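Local coordinates for protein branched-chain alpha-ketoacid decarboxylase (Lactococcus lactis, PDB 2VBF) that binds thiamine diphosphate and a magnesium ion and probably decarboxylates branched-chain and aromatic alpha-keto acids to aldehydes, at residues Tyr77-Thr85 with Arg417-Gly428. Residues are numbered along the deposited sequence; the frame is centred on the assembly and turned at random.
Sequences YMADGYART and RFIGQPLWGSIG. With TPP (thiamine diphosphate), chain F.
Arg84 lays its extended side chain obliquely across Ile419, with CD 3.8 Å from CG2 of Ile419. Its CG stands anti to the carbonyl carbon (chi1 -72°), and the straight run to NE carries the guanidinium past the isoleucine to the turn beyond, where NH1 gives a bent hydrogen bond (136°) to Gly420 O at 3.0 Å, from above the carbonyl plane. Asp80, one helical turn back, steadies the group: its OD1 takes NE in the guanidinium plane at 2.9 Å, and water 2 joins Asp80 OD2, Arg84 NH2 and Gln421 NE2. Glu112 adds a second salt bridge to NH2. With an alanine here, Gly420 O and the Asp80 carboxylate would lose their guanidinium partner, and the turn is likely to be held less firmly against the helix. Nearer the start of the helix, Tyr77 OH and Ser426 OG share a hydrogen bond of 2.8 Å, and water 1 links the phenol to Ile427 O. Gln421 OE1 accepts Ser426 N at 3.0 Å, bracing the loop whose Gly425 O receives N4' of thiamine diphosphate at 2.7 Å. Segment 77-85 of helix 72-86 runs nearly antiparallel (155°) to strand 417-419, outermost within this chain in the C-terminal parallel sheet; Tyr77 touches helix 97-111, Met78 and Tyr82 helix 430-440.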
ATOM      1  N   TYR A  77       9.075   2.656  -0.939  1.00  7.71           N
ATOM      2  CA  TYR A  77       9.872   2.946   0.242  1.00  9.49           C
ATOM      3  C   TYR A  77      11.360   2.682  -0.017  1.00  9.19           C
ATOM      4  O   TYR A  77      12.235   3.445   0.410  1.00 11.15           O
ATOM      5  CB  TYR A  77       9.409   2.073   1.407  1.00 10.01           C
ATOM      6  CG  TYR A  77       8.054   2.385   2.035  1.00  8.40           C
ATOM      7  CD1 TYR A  77       7.472   3.655   1.972  1.00  9.76           C
ATOM      8  CD2 TYR A  77       7.394   1.397   2.780  1.00 10.08           C
ATOM      9  CE1 TYR A  77       6.252   3.924   2.628  1.00 11.49           C
ATOM     10  CE2 TYR A  77       6.191   1.651   3.415  1.00 10.51           C
ATOM     11  CZ  TYR A  77       5.629   2.911   3.337  1.00 10.74           C
ATOM     12  OH  TYR A  77       4.439   3.141   3.985  1.00  9.24           O
ATOM     13  N   MET A  78      11.626   1.559  -0.670  1.00  9.53           N
ATOM     14  CA  MET A  78      13.001   1.154  -0.962  1.00  9.08           C
ATOM     15  C   MET A  78      13.691   2.143  -1.885  1.00 10.24           C
ATOM     16  O   MET A  78      14.838   2.512  -1.637  1.00  9.86           O
ATOM     17  CB  MET A  78      13.036  -0.240  -1.572  1.00 10.03           C
ATOM     18  CG  MET A  78      14.439  -0.853  -1.619  1.00 10.00           C
ATOM     19  SD  MET A  78      14.481  -2.655  -1.868  1.00 12.23           S
ATOM     20  CE  MET A  78      13.692  -3.212  -0.365  1.00 10.99           C
ATOM     21  N   ALA A  79      12.978   2.557  -2.930  1.00  9.99           N
ATOM     22  CA  ALA A  79      13.473   3.579  -3.864  1.00 10.61           C
ATOM     23  C   ALA A  79      13.773   4.910  -3.151  1.00 10.40           C
ATOM     24  O   ALA A  79      14.790   5.561  -3.416  1.00  9.56           O
ATOM     25  CB  ALA A  79      12.485   3.774  -5.004  1.00 10.02           C
ATOM     26  N   ASP A  80      12.911   5.295  -2.212  1.00 10.14           N
ATOM     27  CA  ASP A  80      13.126   6.487  -1.402  1.00 10.21           C
ATOM     28  C   ASP A  80      14.444   6.384  -0.594  1.00 10.69           C
ATOM     29  O   ASP A  80      15.292   7.264  -0.686  1.00 11.58           O
ATOM     30  CB  ASP A  80      11.886   6.717  -0.516  1.00  9.86           C
ATOM     31  CG  ASP A  80      11.963   7.958   0.336  1.00 10.41           C
ATOM     32  OD1 ASP A  80      12.923   8.115   1.114  1.00  9.64           O
ATOM     33  OD2 ASP A  80      10.989   8.741   0.285  1.00 13.48           O
ATOM     34  N   GLY A  81      14.634   5.304   0.170  1.00 10.46           N
ATOM     35  CA  GLY A  81      15.897   5.081   0.868  1.00 11.41           C
ATOM     36  C   GLY A  81      17.117   5.106  -0.039  1.00 11.36           C
ATOM     37  O   GLY A  81      18.140   5.704   0.283  1.00 11.68           O
ATOM     38  N   TYR A  82      17.005   4.454  -1.188  1.00 11.56           N
ATOM     39  CA  TYR A  82      18.083   4.462  -2.175  1.00 12.52           C
ATOM     40  C   TYR A  82      18.384   5.891  -2.622  1.00 12.17           C
ATOM     41  O   TYR A  82      19.552   6.273  -2.723  1.00 12.14           O
ATOM     42  CB  TYR A  82      17.668   3.605  -3.356  1.00 11.31           C
ATOM     43  CG  TYR A  82      18.698   3.343  -4.441  1.00 11.61           C
ATOM     44  CD1 TYR A  82      19.454   2.180  -4.445  1.00 10.28           C
ATOM     45  CD2 TYR A  82      18.848   4.218  -5.508  1.00 12.82           C
ATOM     46  CE1 TYR A  82      20.365   1.901  -5.473  1.00 12.28           C
ATOM     47  CE2 TYR A  82      19.755   3.957  -6.534  1.00 13.27           C
ATOM     48  CZ  TYR A  82      20.513   2.795  -6.516  1.00 12.76           C
ATOM     49  OH  TYR A  82      21.412   2.524  -7.559  1.00 14.47           O
ATOM     50  N   ALA A  83      17.333   6.685  -2.851  1.00 12.46           N
ATOM     51  CA  ALA A  83      17.499   8.077  -3.289  1.00 12.92           C
ATOM     52  C   ALA A  83      18.216   8.912  -2.236  1.00 12.67           C
ATOM     53  O   ALA A  83      19.043   9.760  -2.572  1.00 13.64           O
ATOM     54  CB  ALA A  83      16.148   8.704  -3.640  1.00 12.08           C
ATOM     55  N   ARG A  84      17.897   8.682  -0.964  1.00 11.54           N
ATOM     56  CA  ARG A  84      18.554   9.402   0.119  1.00 11.90           C
ATOM     57  C   ARG A  84      20.080   9.238   0.115  1.00 11.54           C
ATOM     58  O   ARG A  84      20.788  10.124   0.572  1.00 14.19           O
ATOM     59  CB  ARG A  84      17.981   9.002   1.472  1.00 11.89           C
ATOM     60  CG  ARG A  84      16.589   9.553   1.654  1.00 11.22           C
ATOM     61  CD  ARG A  84      15.941   9.017   2.909  1.00 12.21           C
ATOM     62  NE  ARG A  84      14.554   9.461   3.058  1.00 11.40           N
ATOM     63  CZ  ARG A  84      14.079  10.169   4.074  1.00 10.32           C
ATOM     64  NH1 ARG A  84      14.873  10.626   5.015  1.00 10.31           N
ATOM     65  NH2 ARG A  84      12.783  10.445   4.130  1.00 10.45           N
ATOM     66  N   THR A  85      20.560   8.105  -0.390  1.00 12.81           N
ATOM     67  CA  THR A  85      21.976   7.785  -0.378  1.00 12.40           C
ATOM     68  C   THR A  85      22.643   7.930  -1.750  1.00 13.43           C
ATOM     69  O   THR A  85      23.732   8.525  -1.850  1.00 14.34           O
ATOM     70  CB  THR A  85      22.174   6.385   0.218  1.00 12.70           C
ATOM     71  OG1 THR A  85      21.908   6.462   1.624  1.00 14.37           O
ATOM     72  CG2 THR A  85      23.604   5.880   0.016  1.00 12.18           C
ATOM     73  N   ARG A 417      25.741   8.574   8.608  1.00 17.14           N
ATOM     74  CA  ARG A 417      24.503   9.173   8.155  1.00 17.18           C
ATOM     75  C   ARG A 417      23.307   8.646   8.933  1.00 15.40           C
ATOM     76  O   ARG A 417      23.421   7.685   9.690  1.00 12.54           O
ATOM     77  CB  ARG A 417      24.354   8.930   6.674  1.00 18.85           C
ATOM     78  CG  ARG A 417      25.470   9.612   5.922  1.00 20.87           C
ATOM     79  CD  ARG A 417      25.184   9.709   4.467  1.00 23.98           C
ATOM     80  NE  ARG A 417      25.392   8.445   3.759  1.00 26.52           N
ATOM     81  CZ  ARG A 417      26.583   7.921   3.462  1.00 28.21           C
ATOM     82  NH1 ARG A 417      27.705   8.516   3.855  1.00 29.29           N
ATOM     83  NH2 ARG A 417      26.652   6.776   2.784  1.00 26.53           N
ATOM     84  N   PHE A 418      22.181   9.316   8.735  1.00 13.69           N
ATOM     85  CA  PHE A 418      20.930   9.003   9.412  1.00 13.44           C
ATOM     86  C   PHE A 418      19.808   9.064   8.382  1.00 12.42           C
ATOM     87  O   PHE A 418      19.796   9.935   7.500  1.00 12.00           O
ATOM     88  CB  PHE A 418      20.703  10.027  10.516  1.00 13.40           C
ATOM     89  CG  PHE A 418      19.561   9.712  11.432  1.00 14.24           C
ATOM     90  CD1 PHE A 418      19.775   9.010  12.609  1.00 16.02           C
ATOM     91  CD2 PHE A 418      18.269  10.148  11.137  1.00 14.52           C
ATOM     92  CE1 PHE A 418      18.714   8.739  13.481  1.00 15.06           C
ATOM     93  CE2 PHE A 418      17.219   9.878  11.998  1.00 15.43           C
ATOM     94  CZ  PHE A 418      17.444   9.172  13.172  1.00 13.79           C
ATOM     95  N   ILE A 419      18.870   8.129   8.497  1.00 10.83           N
ATOM     96  CA  ILE A 419      17.632   8.172   7.753  1.00 11.32           C
ATOM     97  C   ILE A 419      16.461   8.048   8.745  1.00 10.58           C
ATOM     98  O   ILE A 419      16.359   7.079   9.500  1.00 11.52           O
ATOM     99  CB  ILE A 419      17.551   7.086   6.690  1.00 10.92           C
ATOM    100  CG1 ILE A 419      18.585   7.345   5.592  1.00 12.42           C
ATOM    101  CG2 ILE A 419      16.111   7.030   6.128  1.00 11.76           C
ATOM    102  CD1 ILE A 419      18.628   6.263   4.496  1.00 11.88           C
ATOM    103  N   GLY A 420      15.636   9.085   8.761  1.00 12.27           N
ATOM    104  CA  GLY A 420      14.377   9.120   9.494  1.00 11.82           C
ATOM    105  C   GLY A 420      13.392   9.948   8.674  1.00 12.31           C
ATOM    106  O   GLY A 420      13.789  10.741   7.822  1.00  9.90           O
ATOM    107  N   GLN A 421      12.104   9.762   8.936  1.00 10.33           N
ATOM    108  CA  GLN A 421      11.050  10.340   8.099  1.00 10.83           C
ATOM    109  C   GLN A 421      10.046  11.085   8.982  1.00 10.34           C
ATOM    110  O   GLN A 421       8.880  10.719   9.046  1.00 10.35           O
ATOM    111  CB  GLN A 421      10.373   9.216   7.313  1.00 11.51           C
ATOM    112  CG  GLN A 421       9.541   9.652   6.121  1.00 10.22           C
ATOM    113  CD  GLN A 421       8.667   8.540   5.582  1.00 12.47           C
ATOM    114  OE1 GLN A 421       8.066   7.775   6.353  1.00 13.31           O
ATOM    115  NE2 GLN A 421       8.584   8.436   4.260  1.00 11.49           N
ATOM    116  N   PRO A 422      10.495  12.143   9.673  1.00 11.42           N
ATOM    117  CA  PRO A 422       9.619  12.795  10.664  1.00 10.86           C
ATOM    118  C   PRO A 422       8.452  13.620  10.130  1.00 11.65           C
ATOM    119  O   PRO A 422       7.492  13.854  10.875  1.00 11.99           O
ATOM    120  CB  PRO A 422      10.582  13.705  11.428  1.00 11.04           C
ATOM    121  CG  PRO A 422      11.679  13.995  10.458  1.00 10.74           C
ATOM    122  CD  PRO A 422      11.830  12.767   9.630  1.00 11.97           C
ATOM    123  N   LEU A 423       8.539  14.097   8.888  1.00 10.17           N
ATOM    124  CA  LEU A 423       7.422  14.840   8.293  1.00  9.95           C
ATOM    125  C   LEU A 423       6.331  13.871   7.801  1.00 10.82           C
ATOM    126  O   LEU A 423       5.184  13.925   8.250  1.00  9.82           O
ATOM    127  CB  LEU A 423       7.891  15.743   7.142  1.00 10.23           C
ATOM    128  CG  LEU A 423       6.752  16.380   6.333  1.00 10.66           C
ATOM    129  CD1 LEU A 423       5.783  17.185   7.245  1.00 13.01           C
ATOM    130  CD2 LEU A 423       7.302  17.264   5.203  1.00  9.50           C
ATOM    131  N   TRP A 424       6.676  12.993   6.865  1.00 10.85           N
ATOM    132  CA  TRP A 424       5.671  12.093   6.325  1.00  9.28           C
ATOM    133  C   TRP A 424       5.292  11.045   7.375  1.00  9.63           C
ATOM    134  O   TRP A 424       4.109  10.829   7.637  1.00 11.35           O
ATOM    135  CB  TRP A 424       6.097  11.474   4.997  1.00  9.84           C
ATOM    136  CG  TRP A 424       4.960  10.792   4.274  1.00  9.80           C
ATOM    137  CD1 TRP A 424       4.918   9.488   3.869  1.00 10.11           C
ATOM    138  CD2 TRP A 424       3.695  11.367   3.898  1.00  9.86           C
ATOM    139  NE1 TRP A 424       3.720   9.218   3.243  1.00 10.74           N
ATOM    140  CE2 TRP A 424       2.949  10.353   3.250  1.00 10.24           C
ATOM    141  CE3 TRP A 424       3.136  12.648   4.018  1.00 10.91           C
ATOM    142  CZ2 TRP A 424       1.661  10.578   2.747  1.00 10.02           C
ATOM    143  CZ3 TRP A 424       1.869  12.873   3.515  1.00 10.50           C
ATOM    144  CH2 TRP A 424       1.138  11.845   2.907  1.00 10.01           C
ATOM    145  N   GLY A 425       6.294  10.458   8.022  1.00 10.38           N
ATOM    146  CA  GLY A 425       6.073   9.596   9.184  1.00 10.30           C
ATOM    147  C   GLY A 425       5.247   8.343   8.968  1.00 12.20           C
ATOM    148  O   GLY A 425       4.372   8.027   9.774  1.00 13.11           O
ATOM    149  N   SER A 426       5.559   7.611   7.911  1.00 10.41           N
ATOM    150  CA  SER A 426       4.806   6.424   7.528  1.00 10.45           C
ATOM    151  C   SER A 426       5.450   5.176   8.113  1.00 10.17           C
ATOM    152  O   SER A 426       6.495   4.728   7.632  1.00 11.60           O
ATOM    153  CB  SER A 426       4.721   6.307   6.003  1.00 10.75           C
ATOM    154  OG  SER A 426       3.802   5.292   5.638  1.00 10.66           O
ATOM    155  N   ILE A 427       4.841   4.611   9.154  1.00 10.16           N
ATOM    156  CA  ILE A 427       5.466   3.469   9.805  1.00 10.40           C
ATOM    157  C   ILE A 427       5.573   2.294   8.843  1.00  9.54           C
ATOM    158  O   ILE A 427       4.657   2.039   8.051  1.00  9.99           O
ATOM    159  CB  ILE A 427       4.809   3.042  11.150  1.00 10.99           C
ATOM    160  CG1 ILE A 427       3.335   2.636  11.009  1.00 11.74           C
ATOM    161  CG2 ILE A 427       4.973   4.159  12.199  1.00 11.21           C
ATOM    162  CD1 ILE A 427       2.824   1.766  12.180  1.00 11.39           C
ATOM    163  N   GLY A 428       6.699   1.585   8.942  1.00 11.02           N
ATOM    164  CA  GLY A 428       7.045   0.504   8.040  1.00 10.05           C
ATOM    165  C   GLY A 428       8.047   0.932   6.988  1.00  9.67           C
ATOM    166  O   GLY A 428       8.785   0.107   6.479  1.00 11.19           O
TER
HETATM  167  N1' TPP F1551      -0.015   4.009   9.833  1.00 11.52           N
HETATM  168  C2' TPP F1551       1.021   4.487   9.073  1.00 12.26           C
HETATM  169  CM2 TPP F1551       1.193   3.973   7.671  1.00 11.19           C
HETATM  170  N3' TPP F1551       1.865   5.430   9.604  1.00 11.29           N
HETATM  171  C4' TPP F1551       1.684   5.904  10.886  1.00 11.75           C
HETATM  172  N4' TPP F1551       2.507   6.818  11.344  1.00 10.13           N
HETATM  173  C5' TPP F1551       0.645   5.403  11.678  1.00 12.35           C
HETATM  174  C6' TPP F1551      -0.212   4.451  11.141  1.00 12.21           C
HETATM  175  C7' TPP F1551       0.437   5.875  13.100  1.00 13.32           C
HETATM  176  N3  TPP F1551       1.515   5.451  13.988  1.00 13.38           N
HETATM  177  C2  TPP F1551       2.617   6.198  14.362  1.00 16.74           C
HETATM  178  S1  TPP F1551       3.657   5.480  15.372  1.00 15.66           S
HETATM  179  C5  TPP F1551       2.704   4.169  15.414  1.00 14.15           C
HETATM  180  C4  TPP F1551       1.554   4.252  14.628  1.00 14.36           C
HETATM  181  CM4 TPP F1551       0.510   3.177  14.498  1.00 13.96           C
HETATM  182  C6  TPP F1551       3.130   3.015  16.298  1.00 13.99           C
HETATM  183  C7  TPP F1551       4.481   2.409  15.947  1.00 13.21           C
HETATM  184  O7  TPP F1551       4.680   1.350  16.852  1.00 13.65           O
HETATM  185  PA  TPP F1551       6.060   0.555  16.930  1.00 12.75           P
HETATM  186  O1A TPP F1551       6.665   0.367  15.557  1.00 13.29           O
HETATM  187  O2A TPP F1551       5.791  -0.767  17.625  1.00 11.02           O
HETATM  188  O3A TPP F1551       7.012   1.581  17.741  1.00 11.54           O
HETATM  189  PB  TPP F1551       7.208   1.703  19.349  1.00 13.16           P
HETATM  190  O1B TPP F1551       6.800   3.104  19.708  1.00 13.07           O
HETATM  191  O2B TPP F1551       8.682   1.523  19.582  1.00 12.24           O
HETATM  192  O3B TPP F1551       6.402   0.655  20.064  1.00 12.75           O
HETATM  193  O   HOH W   1       3.739   1.255   5.558  1.00 10.35           O
HETATM  194  O   HOH W   2      10.365  10.040   2.519  1.00 11.10           O
HETATM  195  O   HOH W   3      17.699  11.376   5.186  1.00 14.43           O
HETATM  196  O   HOH W   4      22.173   8.881   3.342  1.00 19.26           O
HETATM  197  O   HOH W   5      24.157   5.532   3.252  1.00 19.51           O